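Local coordinates for protein dihydrofolate reductase (Enterococcus faecalis, PDB 4M7U) that probably catalyses the NADPH-dependent reduction of 7,8-dihydrofolate to tetrahydrofolate, a step needed for glycine, purine and DNA precursor synthesis, at residues A15-G20 with E128-D133; W30-D35 with E156-A161; T47-R52 with T67-T72; L121-I126 with I139-W144. One frame throughout, in Å; residues are numbered along the deposited sequence.

Contact 1: residues A15-G20 with E128-D133; sequences AQDEQG and ETFEGD. With NAP (NADP nicotinamide-adenine-dinucleotide phosphate), chain B.
Asp17 OD2 is gripped by two donors, one from each segment. Phe130 N comes from across the contact at 2.9 Å, its N-H nearly straight (160°) and lying close to the C-O axis of the carboxylate. Gln19 NE2 reaches the same oxygen on the syn side at 2.8 Å. That amide nitrogen also crosses to Phe130 O at 2.7 Å, in the carbonyl plane and within 4° of its own amide plane, so one NH2 group joins a carboxylate to a backbone carbonyl. The other oxygen, OD1, accepts from Gln19 N at 2.8 Å, which makes an Asx turn inside the type I beta turn 17-20; Val21 N bonds to it as well. CG of Asp17 sits between the backbone N and the carbonyl carbon (chi1 81°), which holds the carboxylate between its own turn and the Phe130 backbone. Beside this network, Glu18 N bonds to Glu128 O at 3.3 Å, and Asp17 CB meets the edge of the Phe130 ring 3.7 Å from CD1. Turn 17-20 is thus tied to the loop leading to Asp133, whose carbonyl approaches the nicotinamide ring. With both carboxylate oxygens engaged, Asp17 is fixed in rotation and probably stays ionised.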
# COMPACT_ATOMS: atom_id res chain seq x y z
N ALA A 15 -3.25 -5.73 -2.54
CA ALA A 15 -3.88 -6.95 -3.00
C ALA A 15 -2.82 -7.76 -3.72
O ALA A 15 -1.97 -7.20 -4.43
CB ALA A 15 -5.03 -6.65 -3.94
N GLN A 16 -2.84 -9.08 -3.52
CA GLN A 16 -1.96 -9.98 -4.24
C GLN A 16 -2.70 -11.26 -4.61
O GLN A 16 -3.73 -11.59 -3.99
CB GLN A 16 -0.74 -10.33 -3.38
CG GLN A 16 -1.09 -11.16 -2.16
CD GLN A 16 0.13 -11.60 -1.39
OE1 GLN A 16 0.80 -10.79 -0.75
NE2 GLN A 16 0.42 -12.90 -1.45
N ASP A 17 -2.16 -12.00 -5.59
CA ASP A 17 -2.70 -13.30 -6.00
C ASP A 17 -2.03 -14.42 -5.20
O ASP A 17 -1.17 -14.15 -4.36
CB ASP A 17 -2.62 -13.50 -7.53
CG ASP A 17 -1.25 -13.95 -8.01
OD1 ASP A 17 -0.26 -13.98 -7.21
OD2 ASP A 17 -1.15 -14.26 -9.24
N GLU A 18 -2.39 -15.68 -5.45
CA GLU A 18 -1.83 -16.76 -4.63
C GLU A 18 -0.32 -17.03 -4.89
O GLU A 18 0.31 -17.78 -4.15
CB GLU A 18 -2.68 -18.04 -4.73
CG GLU A 18 -3.04 -18.44 -6.14
CD GLU A 18 -4.13 -19.51 -6.21
OE1 GLU A 18 -4.84 -19.76 -5.19
OE2 GLU A 18 -4.30 -20.11 -7.30
N GLN A 19 0.25 -16.40 -5.91
CA GLN A 19 1.69 -16.51 -6.15
C GLN A 19 2.45 -15.39 -5.47
O GLN A 19 3.68 -15.41 -5.42
CB GLN A 19 1.98 -16.44 -7.65
CG GLN A 19 1.26 -17.48 -8.47
CD GLN A 19 1.31 -17.15 -9.95
OE1 GLN A 19 1.80 -17.95 -10.75
NE2 GLN A 19 0.79 -15.97 -10.32
N GLY A 20 1.73 -14.40 -4.96
CA GLY A 20 2.37 -13.20 -4.44
C GLY A 20 2.52 -12.11 -5.49
O GLY A 20 3.16 -11.09 -5.24
N GLU A 128 -6.44 -16.95 -7.07
CA GLU A 128 -6.36 -17.19 -8.50
C GLU A 128 -4.92 -16.85 -8.86
O GLU A 128 -4.23 -16.15 -8.11
CB GLU A 128 -7.35 -16.30 -9.27
CG GLU A 128 -7.57 -16.70 -10.73
CD GLU A 128 -7.49 -18.21 -10.94
OE1 GLU A 128 -8.54 -18.88 -10.84
OE2 GLU A 128 -6.38 -18.73 -11.19
N THR A 129 -4.46 -17.37 -9.99
CA THR A 129 -3.10 -17.03 -10.43
C THR A 129 -3.14 -16.18 -11.69
O THR A 129 -3.92 -16.46 -12.61
CB THR A 129 -2.23 -18.28 -10.67
OG1 THR A 129 -2.81 -19.07 -11.71
CG2 THR A 129 -2.13 -19.09 -9.42
N PHE A 130 -2.31 -15.15 -11.72
CA PHE A 130 -2.21 -14.26 -12.88
C PHE A 130 -0.74 -14.14 -13.30
O PHE A 130 0.17 -14.53 -12.55
CB PHE A 130 -2.76 -12.87 -12.55
CG PHE A 130 -4.18 -12.88 -12.04
CD1 PHE A 130 -4.46 -13.15 -10.70
CD2 PHE A 130 -5.24 -12.63 -12.90
CE1 PHE A 130 -5.78 -13.16 -10.22
CE2 PHE A 130 -6.56 -12.62 -12.43
CZ PHE A 130 -6.82 -12.89 -11.09
N GLU A 131 -0.51 -13.61 -14.49
CA GLU A 131 0.85 -13.38 -14.97
C GLU A 131 1.26 -11.98 -14.53
O GLU A 131 0.51 -11.02 -14.73
CB GLU A 131 0.94 -13.49 -16.50
CG GLU A 131 0.85 -14.92 -17.02
CD GLU A 131 0.97 -15.04 -18.55
OE1 GLU A 131 1.30 -14.04 -19.23
OE2 GLU A 131 0.73 -16.16 -19.05
N GLY A 132 2.42 -11.89 -13.89
CA GLY A 132 2.94 -10.61 -13.47
C GLY A 132 4.45 -10.66 -13.37
O GLY A 132 5.05 -11.74 -13.51
N ASP A 133 5.07 -9.51 -13.13
CA ASP A 133 6.53 -9.43 -13.07
C ASP A 133 6.99 -8.88 -11.72
O ASP A 133 8.18 -8.84 -11.44
CB ASP A 133 7.05 -8.55 -14.20
CG ASP A 133 6.36 -7.20 -14.24
OD1 ASP A 133 6.11 -6.64 -13.16
OD2 ASP A 133 6.03 -6.70 -15.35
PA NAP B . 8.10 0.65 -6.57
O1A NAP B . 8.38 0.14 -5.12
O2A NAP B . 6.67 1.10 -6.75
O5B NAP B . 9.01 1.89 -6.87
C5B NAP B . 10.40 1.78 -6.79
C4B NAP B . 11.05 3.13 -6.83
O4B NAP B . 10.61 4.09 -5.76
C3B NAP B . 12.54 3.29 -6.99
O3B NAP B . 13.18 2.88 -8.13
C2B NAP B . 12.76 4.67 -6.51
O2B NAP B . 12.59 5.73 -7.38
C1B NAP B . 11.92 4.58 -5.25
N9A NAP B . 12.22 4.45 -3.86
C8A NAP B . 11.93 3.38 -3.12
N7A NAP B . 12.55 3.56 -1.85
C5A NAP B . 13.25 4.77 -1.88
C6A NAP B . 14.02 5.42 -0.91
N6A NAP B . 14.19 4.82 0.39
N1A NAP B . 14.58 6.59 -1.22
C2A NAP B . 14.41 7.16 -2.45
N3A NAP B . 13.64 6.52 -3.42
C4A NAP B . 13.08 5.34 -3.10
O3 NAP B . 8.48 -0.43 -7.66
PN NAP B . 8.50 -2.00 -7.44
O1N NAP B . 9.70 -2.38 -6.51
O2N NAP B . 7.22 -2.53 -6.83
O5D NAP B . 8.65 -2.61 -8.89
C5D NAP B . 8.12 -1.85 -9.95
C4D NAP B . 8.76 -2.00 -11.32
O4D NAP B . 9.95 -2.87 -11.48
C3D NAP B . 7.90 -2.19 -12.57
O3D NAP B . 7.84 -1.23 -13.48
C2D NAP B . 8.27 -3.56 -13.08
O2D NAP B . 8.03 -3.92 -14.39
C1D NAP B . 9.62 -3.89 -12.48
N1N NAP B . 10.21 -5.20 -12.38
C2N NAP B . 10.55 -6.09 -13.48
C3N NAP B . 11.29 -7.41 -13.21
C7N NAP B . 12.18 -7.90 -14.29
O7N NAP B . 12.85 -7.08 -14.91
N7N NAP B . 11.96 -9.19 -14.85
C4N NAP B . 11.35 -7.99 -11.78
C5N NAP B . 10.68 -7.10 -10.70
C6N NAP B . 9.98 -5.78 -11.08
P2B NAP B . 13.83 6.16 -8.25
O1X NAP B . 14.28 4.96 -9.14
O2X NAP B . 13.38 7.33 -9.17
O3X NAP B . 14.96 6.57 -7.32
O HOH W 1 -5.80 -21.29 -9.63

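Contact 2: residues W30-D35 with E156-A161; sequences WHLPND and EKNLYA
Asn158 lays its amide against that of Asn34, the two planes 33° apart, where the loop between strands 144-151 and 162-169 of the dihydrofolate reductase fold meets the start of helix 33-43. Its OD1 accepts from Asn34 N at 2.9 Å with an almost straight N-H (172°), in the carbonyl plane and on a lone pair. Leu32 holds the N-cap position, so a distant loop serves this first-turn N-H. On the other branch, Asn158 ND2 bonds to Asp155, which fixes which way round the amide lies. Pro33 runs antiparallel alongside Asn158, and its CD lies 3.3 Å from Lys157 O. The Leu32 side chain swings away from its own backbone N (chi1 -169°), and its CD1 branch lies 3.9 Å from Asn158 CB. Tyr160 packs on Trp30 CB and Leu32 CD1, and two waters add bridges: one joins His31 O, Lys157 O and Leu159 N, while the second, at the Tyr160 ring edge, accepts from His31 N and lies 2.5 Å from Tyr160 OH.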
# COMPACT_ATOMS: atom_id res chain seq x y z
N TRP A 30 -5.22 -7.88 -12.59
CA TRP A 30 -6.61 -8.32 -12.44
C TRP A 30 -7.50 -7.11 -12.28
O TRP A 30 -7.02 -6.00 -12.07
CB TRP A 30 -6.79 -9.19 -11.20
CG TRP A 30 -6.27 -8.49 -9.98
CD1 TRP A 30 -6.89 -7.51 -9.27
CD2 TRP A 30 -4.99 -8.69 -9.37
NE1 TRP A 30 -6.09 -7.09 -8.25
CE2 TRP A 30 -4.92 -7.80 -8.28
CE3 TRP A 30 -3.92 -9.53 -9.62
CZ2 TRP A 30 -3.80 -7.74 -7.45
CZ3 TRP A 30 -2.81 -9.47 -8.79
CH2 TRP A 30 -2.76 -8.57 -7.72
N HIS A 31 -8.81 -7.32 -12.34
CA HIS A 31 -9.73 -6.27 -11.97
C HIS A 31 -10.65 -6.85 -10.90
O HIS A 31 -11.26 -7.90 -11.10
CB HIS A 31 -10.51 -5.77 -13.19
CG HIS A 31 -11.41 -4.61 -12.90
ND1 HIS A 31 -11.02 -3.52 -12.13
CD2 HIS A 31 -12.69 -4.36 -13.27
CE1 HIS A 31 -12.01 -2.66 -12.05
NE2 HIS A 31 -13.04 -3.14 -12.73
N LEU A 32 -10.72 -6.17 -9.76
CA LEU A 32 -11.55 -6.60 -8.65
C LEU A 32 -12.13 -5.35 -7.99
O LEU A 32 -11.59 -4.88 -6.98
CB LEU A 32 -10.72 -7.42 -7.65
CG LEU A 32 -11.46 -8.18 -6.54
CD1 LEU A 32 -12.32 -9.29 -7.17
CD2 LEU A 32 -10.46 -8.78 -5.54
N PRO A 33 -13.23 -4.81 -8.55
CA PRO A 33 -13.84 -3.54 -8.12
C PRO A 33 -14.07 -3.41 -6.62
O PRO A 33 -13.84 -2.31 -6.08
CB PRO A 33 -15.20 -3.53 -8.84
CG PRO A 33 -14.98 -4.35 -10.07
CD PRO A 33 -13.94 -5.39 -9.71
N ASN A 34 -14.55 -4.46 -5.94
CA ASN A 34 -14.80 -4.34 -4.50
C ASN A 34 -13.52 -3.99 -3.73
O ASN A 34 -13.54 -3.21 -2.77
CB ASN A 34 -15.46 -5.59 -3.91
CG ASN A 34 -16.83 -5.88 -4.51
OD1 ASN A 34 -17.45 -5.00 -5.13
ND2 ASN A 34 -17.32 -7.11 -4.32
N ASP A 35 -12.40 -4.55 -4.16
CA ASP A 35 -11.15 -4.28 -3.48
C ASP A 35 -10.71 -2.81 -3.65
O ASP A 35 -10.30 -2.16 -2.70
CB ASP A 35 -10.05 -5.25 -3.91
CG ASP A 35 -8.74 -4.99 -3.21
OD1 ASP A 35 -8.68 -5.13 -1.96
OD2 ASP A 35 -7.76 -4.65 -3.91
N GLU A 156 -21.06 -10.70 -10.74
CA GLU A 156 -20.68 -10.54 -12.14
C GLU A 156 -19.51 -9.55 -12.32
O GLU A 156 -18.82 -9.57 -13.34
CB GLU A 156 -21.88 -10.14 -13.01
CG GLU A 156 -22.81 -11.30 -13.38
CD GLU A 156 -24.01 -11.46 -12.44
OE1 GLU A 156 -23.93 -10.97 -11.28
OE2 GLU A 156 -25.03 -12.05 -12.87
N LYS A 157 -19.29 -8.70 -11.32
CA LYS A 157 -18.24 -7.69 -11.39
C LYS A 157 -16.96 -8.14 -10.70
O LYS A 157 -15.87 -7.68 -11.02
CB LYS A 157 -18.72 -6.38 -10.79
CG LYS A 157 -19.91 -5.78 -11.53
CD LYS A 157 -19.64 -5.81 -13.03
CE LYS A 157 -20.55 -4.86 -13.80
NZ LYS A 157 -20.10 -4.72 -15.22
N ASN A 158 -17.10 -9.06 -9.75
CA ASN A 158 -15.97 -9.54 -8.99
C ASN A 158 -15.83 -11.05 -9.17
O ASN A 158 -16.56 -11.83 -8.55
CB ASN A 158 -16.17 -9.18 -7.52
CG ASN A 158 -16.30 -7.67 -7.32
OD1 ASN A 158 -15.31 -6.97 -7.12
ND2 ASN A 158 -17.53 -7.17 -7.38
N LEU A 159 -14.88 -11.46 -10.02
CA LEU A 159 -14.85 -12.82 -10.57
C LEU A 159 -14.07 -13.86 -9.78
O LEU A 159 -14.11 -15.04 -10.13
CB LEU A 159 -14.27 -12.79 -11.99
CG LEU A 159 -14.92 -11.89 -13.05
CD1 LEU A 159 -14.17 -12.04 -14.38
CD2 LEU A 159 -16.39 -12.24 -13.23
N TYR A 160 -13.35 -13.44 -8.75
CA TYR A 160 -12.40 -14.34 -8.09
C TYR A 160 -12.72 -14.44 -6.62
O TYR A 160 -13.10 -13.44 -6.01
CB TYR A 160 -10.96 -13.83 -8.29
CG TYR A 160 -10.67 -13.37 -9.70
CD1 TYR A 160 -10.55 -14.28 -10.74
CD2 TYR A 160 -10.54 -12.02 -10.00
CE1 TYR A 160 -10.31 -13.87 -12.04
CE2 TYR A 160 -10.30 -11.59 -11.29
CZ TYR A 160 -10.18 -12.53 -12.31
OH TYR A 160 -9.93 -12.12 -13.61
N ALA A 161 -12.55 -15.64 -6.05
CA ALA A 161 -12.64 -15.82 -4.61
C ALA A 161 -11.52 -15.01 -3.99
O ALA A 161 -10.41 -14.98 -4.52
CB ALA A 161 -12.49 -17.29 -4.23
O HOH W 2 -13.61 -9.16 -11.31
O HOH W 3 -9.96 -9.61 -13.98

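Contact 3: residues T47-R52 with T67-T72; sequences TLVLGR and TTIVLT. With NAP (NADP nicotinamide-adenine-dinucleotide phosphate), chain B.
Two parallel strands end together on one phosphate: Arg52 and Thr72, each just beyond its strand, both bond to O2X of the NADP 2'-phosphate. Strands 47-51 and 67-71 are the two strands of a beta-alpha-beta unit joined through helix 52-57, with axes 4.6 Å apart and 20° between their directions. Four backbone bonds set the parallel register. Leu48 N donates to Thr67 O, Leu50 N to Ile69 O and Leu71 N to Leu50 O. Ile69 N donates to Leu48 O at 2.7 Å, the shortest of them. On the face carrying Thr47, Val49 and Leu71, Ile69 CD1 packs on Thr47 CG2 at 3.6 Å; Thr47 OG1 bonds to Tyr94. On the other face Leu50 CD1 reaches diagonally to Thr68 CG2 at 4.2 Å. At the cofactor end, Leu71 sets CG 3.6 Å from C4A of the adenine, and Arg52 N bonds to the adenosine ribose O4B. The Arg52 chain bends at chi3 (59°), which turns the edge of its guanidinium to the phosphate, while NH1 forms a salt bridge with Glu56. NE donates to O2X at 2.6 Å and NH2 to O1X at 3.0 Å; Thr72 OG1 donates to O2X, also at 2.6 Å.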
# COMPACT_ATOMS: atom_id res chain seq x y z
N THR A 47 -3.10 9.79 4.02
CA THR A 47 -1.97 9.92 3.13
C THR A 47 -1.62 8.57 2.50
O THR A 47 -1.66 7.53 3.17
CB THR A 47 -0.74 10.53 3.85
OG1 THR A 47 -1.09 11.84 4.32
CG2 THR A 47 0.44 10.64 2.89
N LEU A 48 -1.33 8.59 1.21
CA LEU A 48 -0.95 7.38 0.50
C LEU A 48 0.50 7.52 -0.01
O LEU A 48 0.83 8.51 -0.69
CB LEU A 48 -1.91 7.15 -0.68
CG LEU A 48 -1.58 5.95 -1.56
CD1 LEU A 48 -1.79 4.64 -0.78
CD2 LEU A 48 -2.41 5.96 -2.84
N VAL A 49 1.36 6.55 0.32
CA VAL A 49 2.77 6.58 -0.09
C VAL A 49 3.01 5.58 -1.21
O VAL A 49 2.71 4.39 -1.05
CB VAL A 49 3.72 6.23 1.09
CG1 VAL A 49 5.19 6.27 0.63
CG2 VAL A 49 3.50 7.19 2.25
N LEU A 50 3.56 6.05 -2.33
CA LEU A 50 3.81 5.19 -3.49
C LEU A 50 5.25 5.35 -4.02
O LEU A 50 5.74 6.47 -4.18
CB LEU A 50 2.84 5.53 -4.62
CG LEU A 50 1.33 5.38 -4.38
CD1 LEU A 50 0.56 5.88 -5.61
CD2 LEU A 50 1.02 3.92 -4.11
N GLY A 51 5.92 4.23 -4.30
CA GLY A 51 7.21 4.30 -4.98
C GLY A 51 6.99 4.86 -6.38
O GLY A 51 5.87 4.82 -6.90
N ARG A 52 8.05 5.39 -6.99
CA ARG A 52 7.90 6.03 -8.30
C ARG A 52 7.30 5.10 -9.36
O ARG A 52 6.41 5.51 -10.11
CB ARG A 52 9.24 6.60 -8.80
CG ARG A 52 9.15 7.12 -10.24
CD ARG A 52 10.50 7.58 -10.78
NE ARG A 52 11.48 6.50 -10.76
CZ ARG A 52 11.55 5.53 -11.67
NH1 ARG A 52 10.68 5.50 -12.67
NH2 ARG A 52 12.48 4.59 -11.57
N THR A 67 -3.94 12.92 0.41
CA THR A 67 -2.61 13.39 0.06
C THR A 67 -1.81 12.18 -0.41
O THR A 67 -1.74 11.17 0.30
CB THR A 67 -1.89 14.03 1.27
OG1 THR A 67 -2.60 15.21 1.68
CG2 THR A 67 -0.45 14.43 0.91
N THR A 68 -1.22 12.25 -1.60
CA THR A 68 -0.31 11.21 -2.07
C THR A 68 1.15 11.68 -1.97
O THR A 68 1.47 12.81 -2.37
CB THR A 68 -0.60 10.82 -3.52
OG1 THR A 68 -1.95 10.33 -3.62
CG2 THR A 68 0.37 9.72 -4.00
N ILE A 69 2.02 10.82 -1.43
CA ILE A 69 3.47 11.08 -1.49
C ILE A 69 4.15 10.11 -2.47
O ILE A 69 3.96 8.89 -2.39
CB ILE A 69 4.13 10.93 -0.10
CG1 ILE A 69 3.56 11.94 0.91
CG2 ILE A 69 5.64 11.10 -0.21
CD1 ILE A 69 3.88 11.60 2.37
N VAL A 70 4.93 10.64 -3.42
CA VAL A 70 5.72 9.78 -4.31
C VAL A 70 7.19 9.73 -3.88
O VAL A 70 7.81 10.78 -3.64
CB VAL A 70 5.60 10.18 -5.79
CG1 VAL A 70 6.46 9.28 -6.64
CG2 VAL A 70 4.15 10.06 -6.25
N LEU A 71 7.73 8.52 -3.75
CA LEU A 71 9.08 8.33 -3.24
C LEU A 71 10.03 8.12 -4.42
O LEU A 71 9.77 7.28 -5.29
CB LEU A 71 9.10 7.13 -2.29
CG LEU A 71 10.27 6.86 -1.34
CD1 LEU A 71 10.62 8.10 -0.55
CD2 LEU A 71 9.89 5.73 -0.39
N THR A 72 11.11 8.90 -4.47
CA THR A 72 12.09 8.80 -5.57
C THR A 72 13.41 9.39 -5.14
O THR A 72 13.43 10.32 -4.33
CB THR A 72 11.58 9.51 -6.86
OG1 THR A 72 12.55 9.41 -7.92
CG2 THR A 72 11.29 10.98 -6.59
PA NAP B . 8.10 0.65 -6.57
O1A NAP B . 8.38 0.14 -5.12
O2A NAP B . 6.67 1.10 -6.75
O5B NAP B . 9.01 1.89 -6.87
C5B NAP B . 10.40 1.78 -6.79
C4B NAP B . 11.05 3.13 -6.83
O4B NAP B . 10.61 4.09 -5.76
C3B NAP B . 12.54 3.29 -6.99
O3B NAP B . 13.18 2.88 -8.13
C2B NAP B . 12.76 4.67 -6.51
O2B NAP B . 12.59 5.73 -7.38
C1B NAP B . 11.92 4.58 -5.25
N9A NAP B . 12.22 4.45 -3.86
C8A NAP B . 11.93 3.38 -3.12
N7A NAP B . 12.55 3.56 -1.85
C5A NAP B . 13.25 4.77 -1.88
C6A NAP B . 14.02 5.42 -0.91
N6A NAP B . 14.19 4.82 0.39
N1A NAP B . 14.58 6.59 -1.22
C2A NAP B . 14.41 7.16 -2.45
N3A NAP B . 13.64 6.52 -3.42
C4A NAP B . 13.08 5.34 -3.10
O3 NAP B . 8.48 -0.43 -7.66
PN NAP B . 8.50 -2.00 -7.44
O1N NAP B . 9.70 -2.38 -6.51
O2N NAP B . 7.22 -2.53 -6.83
O5D NAP B . 8.65 -2.61 -8.89
C5D NAP B . 8.12 -1.85 -9.95
C4D NAP B . 8.76 -2.00 -11.32
O4D NAP B . 9.95 -2.87 -11.48
C3D NAP B . 7.90 -2.19 -12.57
O3D NAP B . 7.84 -1.23 -13.48
C2D NAP B . 8.27 -3.56 -13.08
O2D NAP B . 8.03 -3.92 -14.39
C1D NAP B . 9.62 -3.89 -12.48
N1N NAP B . 10.21 -5.20 -12.38
C2N NAP B . 10.55 -6.09 -13.48
C3N NAP B . 11.29 -7.41 -13.21
C7N NAP B . 12.18 -7.90 -14.29
O7N NAP B . 12.85 -7.08 -14.91
N7N NAP B . 11.96 -9.19 -14.85
C4N NAP B . 11.35 -7.99 -11.78
C5N NAP B . 10.68 -7.10 -10.70
C6N NAP B . 9.98 -5.78 -11.08
P2B NAP B . 13.83 6.16 -8.25
O1X NAP B . 14.28 4.96 -9.14
O2X NAP B . 13.38 7.33 -9.17
O3X NAP B . 14.96 6.57 -7.32

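Contact 4: residues L121-I126 with I139-W144; sequences LYRTMI and IDWSVW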
# COMPACT_ATOMS: atom_id res chain seq x y z
N LEU A 121 -1.10 -4.47 8.72
CA LEU A 121 -1.13 -4.87 7.32
C LEU A 121 -2.57 -5.19 6.90
O LEU A 121 -3.25 -6.00 7.54
CB LEU A 121 -0.25 -6.10 7.08
CG LEU A 121 1.18 -6.04 7.63
CD1 LEU A 121 1.88 -7.37 7.38
CD2 LEU A 121 1.97 -4.89 6.98
N TYR A 122 -3.02 -4.54 5.84
CA TYR A 122 -4.29 -4.89 5.22
C TYR A 122 -4.01 -5.59 3.89
O TYR A 122 -3.57 -4.95 2.93
CB TYR A 122 -5.11 -3.64 4.95
CG TYR A 122 -5.52 -2.91 6.21
CD1 TYR A 122 -5.06 -1.62 6.46
CD2 TYR A 122 -6.38 -3.49 7.13
CE1 TYR A 122 -5.45 -0.93 7.60
CE2 TYR A 122 -6.77 -2.81 8.28
CZ TYR A 122 -6.30 -1.53 8.51
OH TYR A 122 -6.68 -0.85 9.64
N ARG A 123 -4.27 -6.89 3.83
CA ARG A 123 -3.99 -7.65 2.61
C ARG A 123 -5.24 -8.27 2.02
O ARG A 123 -6.02 -8.94 2.72
CB ARG A 123 -2.98 -8.77 2.89
CG ARG A 123 -2.66 -9.62 1.65
CD ARG A 123 -1.55 -10.63 1.93
NE ARG A 123 -2.05 -11.81 2.62
CZ ARG A 123 -1.40 -12.98 2.65
NH1 ARG A 123 -0.23 -13.11 2.05
NH2 ARG A 123 -1.95 -14.01 3.28
N THR A 124 -5.44 -8.05 0.72
CA THR A 124 -6.51 -8.74 -0.00
C THR A 124 -5.88 -9.93 -0.72
O THR A 124 -5.13 -9.75 -1.68
CB THR A 124 -7.18 -7.84 -1.04
OG1 THR A 124 -7.79 -6.72 -0.37
CG2 THR A 124 -8.25 -8.63 -1.82
N MET A 125 -6.17 -11.13 -0.25
CA MET A 125 -5.61 -12.34 -0.85
C MET A 125 -6.57 -12.85 -1.93
O MET A 125 -7.71 -13.24 -1.64
CB MET A 125 -5.37 -13.41 0.24
CG MET A 125 -4.78 -14.73 -0.28
SD MET A 125 -3.34 -14.54 -1.37
CE MET A 125 -2.03 -14.57 -0.18
N ILE A 126 -6.12 -12.83 -3.18
CA ILE A 126 -6.96 -13.25 -4.29
C ILE A 126 -6.60 -14.68 -4.72
O ILE A 126 -5.46 -14.96 -5.12
CB ILE A 126 -6.81 -12.29 -5.49
CG1 ILE A 126 -7.08 -10.84 -5.05
CG2 ILE A 126 -7.75 -12.68 -6.60
CD1 ILE A 126 -6.85 -9.79 -6.16
N ILE A 139 9.20 -10.59 3.59
CA ILE A 139 9.30 -9.81 4.81
C ILE A 139 9.42 -10.72 6.02
O ILE A 139 9.20 -11.93 5.92
CB ILE A 139 8.09 -8.89 5.01
CG1 ILE A 139 6.85 -9.73 5.34
CG2 ILE A 139 7.86 -8.03 3.77
CD1 ILE A 139 5.66 -8.92 5.80
N ASP A 140 9.74 -10.13 7.16
CA ASP A 140 9.74 -10.88 8.41
C ASP A 140 8.31 -11.08 8.89
O ASP A 140 7.72 -10.18 9.50
CB ASP A 140 10.56 -10.13 9.48
CG ASP A 140 10.62 -10.89 10.79
OD1 ASP A 140 10.99 -10.28 11.82
OD2 ASP A 140 10.27 -12.09 10.81
N TRP A 141 7.74 -12.25 8.64
CA TRP A 141 6.37 -12.52 9.10
C TRP A 141 6.27 -12.92 10.58
O TRP A 141 5.17 -13.02 11.13
CB TRP A 141 5.73 -13.61 8.23
CG TRP A 141 5.29 -13.15 6.85
CD1 TRP A 141 5.94 -13.34 5.66
CD2 TRP A 141 4.08 -12.43 6.54
NE1 TRP A 141 5.21 -12.79 4.63
CE2 TRP A 141 4.08 -12.22 5.13
CE3 TRP A 141 3.02 -11.93 7.30
CZ2 TRP A 141 3.03 -11.55 4.48
CZ3 TRP A 141 1.98 -11.27 6.65
CH2 TRP A 141 1.99 -11.09 5.25
N SER A 142 7.41 -13.14 11.23
CA SER A 142 7.42 -13.62 12.62
C SER A 142 6.89 -12.60 13.62
O SER A 142 6.44 -12.97 14.70
CB SER A 142 8.82 -14.08 13.03
OG SER A 142 9.71 -12.99 13.14
N VAL A 143 6.93 -11.33 13.25
CA VAL A 143 6.43 -10.26 14.13
C VAL A 143 4.96 -9.90 13.87
O VAL A 143 4.38 -9.02 14.53
CB VAL A 143 7.31 -9.00 14.04
CG1 VAL A 143 8.74 -9.33 14.44
CG2 VAL A 143 7.29 -8.42 12.62
N TRP A 144 4.34 -10.58 12.91
CA TRP A 144 2.95 -10.32 12.54
C TRP A 144 2.06 -11.51 12.86
O TRP A 144 2.50 -12.66 12.75
CB TRP A 144 2.86 -9.99 11.03
CG TRP A 144 3.52 -8.68 10.64
CD1 TRP A 144 4.74 -8.50 10.06
CD2 TRP A 144 2.97 -7.37 10.84
NE1 TRP A 144 4.98 -7.16 9.86
CE2 TRP A 144 3.92 -6.44 10.33
CE3 TRP A 144 1.77 -6.89 11.38
CZ2 TRP A 144 3.69 -5.06 10.37
CZ3 TRP A 144 1.55 -5.52 11.41
CH2 TRP A 144 2.51 -4.62 10.91
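The central sheet of the dihydrofolate reductase fold receives here the loop that leads into one of its edge strands, 144-151, and the meeting is a hydrophobic one with no hydrogen bond across it. Leu121, near the start of strand 120-126, lies over one face of the Trp144 indole. Its CG stands 3.6 Å from the centroid of the six-membered ring and only 2° off the ring normal, the geometry of a CH-pi contact. The CD1 branch covers the fusion bond, 3.6 Å from Trp144 CD2, while Leu121 CD2 lies 3.8 Å from Trp144 CZ2. With Leu121 CG anti to the carbonyl carbon (chi1 -51°) and the chain extended past it (chi2 177°), both methyls spread over the indole. Leu121 CD1 also touches Trp141 CZ3 at 4.0 Å, obliquely, and Ile139 CD1 at 4.4 Å. Ile139 CD1 in turn sits over the centre of one Trp141 face, so the methyl groups and the two indoles form one cluster. The loop is shaped by an Asx turn, in which Asp140 OD2 accepts from both Ser142 N and Ser142 OG, the latter at 2.6 Å. Arg123 passes Trp141 loosely and makes its salt bridge with Glu165. Between strands 120-126 and 144-151 runs strand 162-169, whose Tyr167 ring meets Trp141, while Trp144 rests on Ile115 and Leu121 on Ala12 of strand 9-17.

From the N terminus, strand 9-17 supplies the first segment of contact 1, and its partner 128-133 closes a long loop. Contact 2 opens inside that loop at 30-35 but closes beyond it at 156-161, so the two cross; Phe130 packs against both Trp30 and Tyr160 where they meet. Contact 3 is a short beta-alpha-beta closure nested within both, its centre about 23 Å from that of contact 1, yet contacts 1 and 3 both touch the cofactor. Contact 4 closes a short loop from 121-126 to 139-144, follows contact 3 in series, crosses contact 1 and is nested in contact 2. Strand 120-126 neighbours strand 9-17 through Gln16, and Thr124 meets Asp35, joining sheet and helix 33-43.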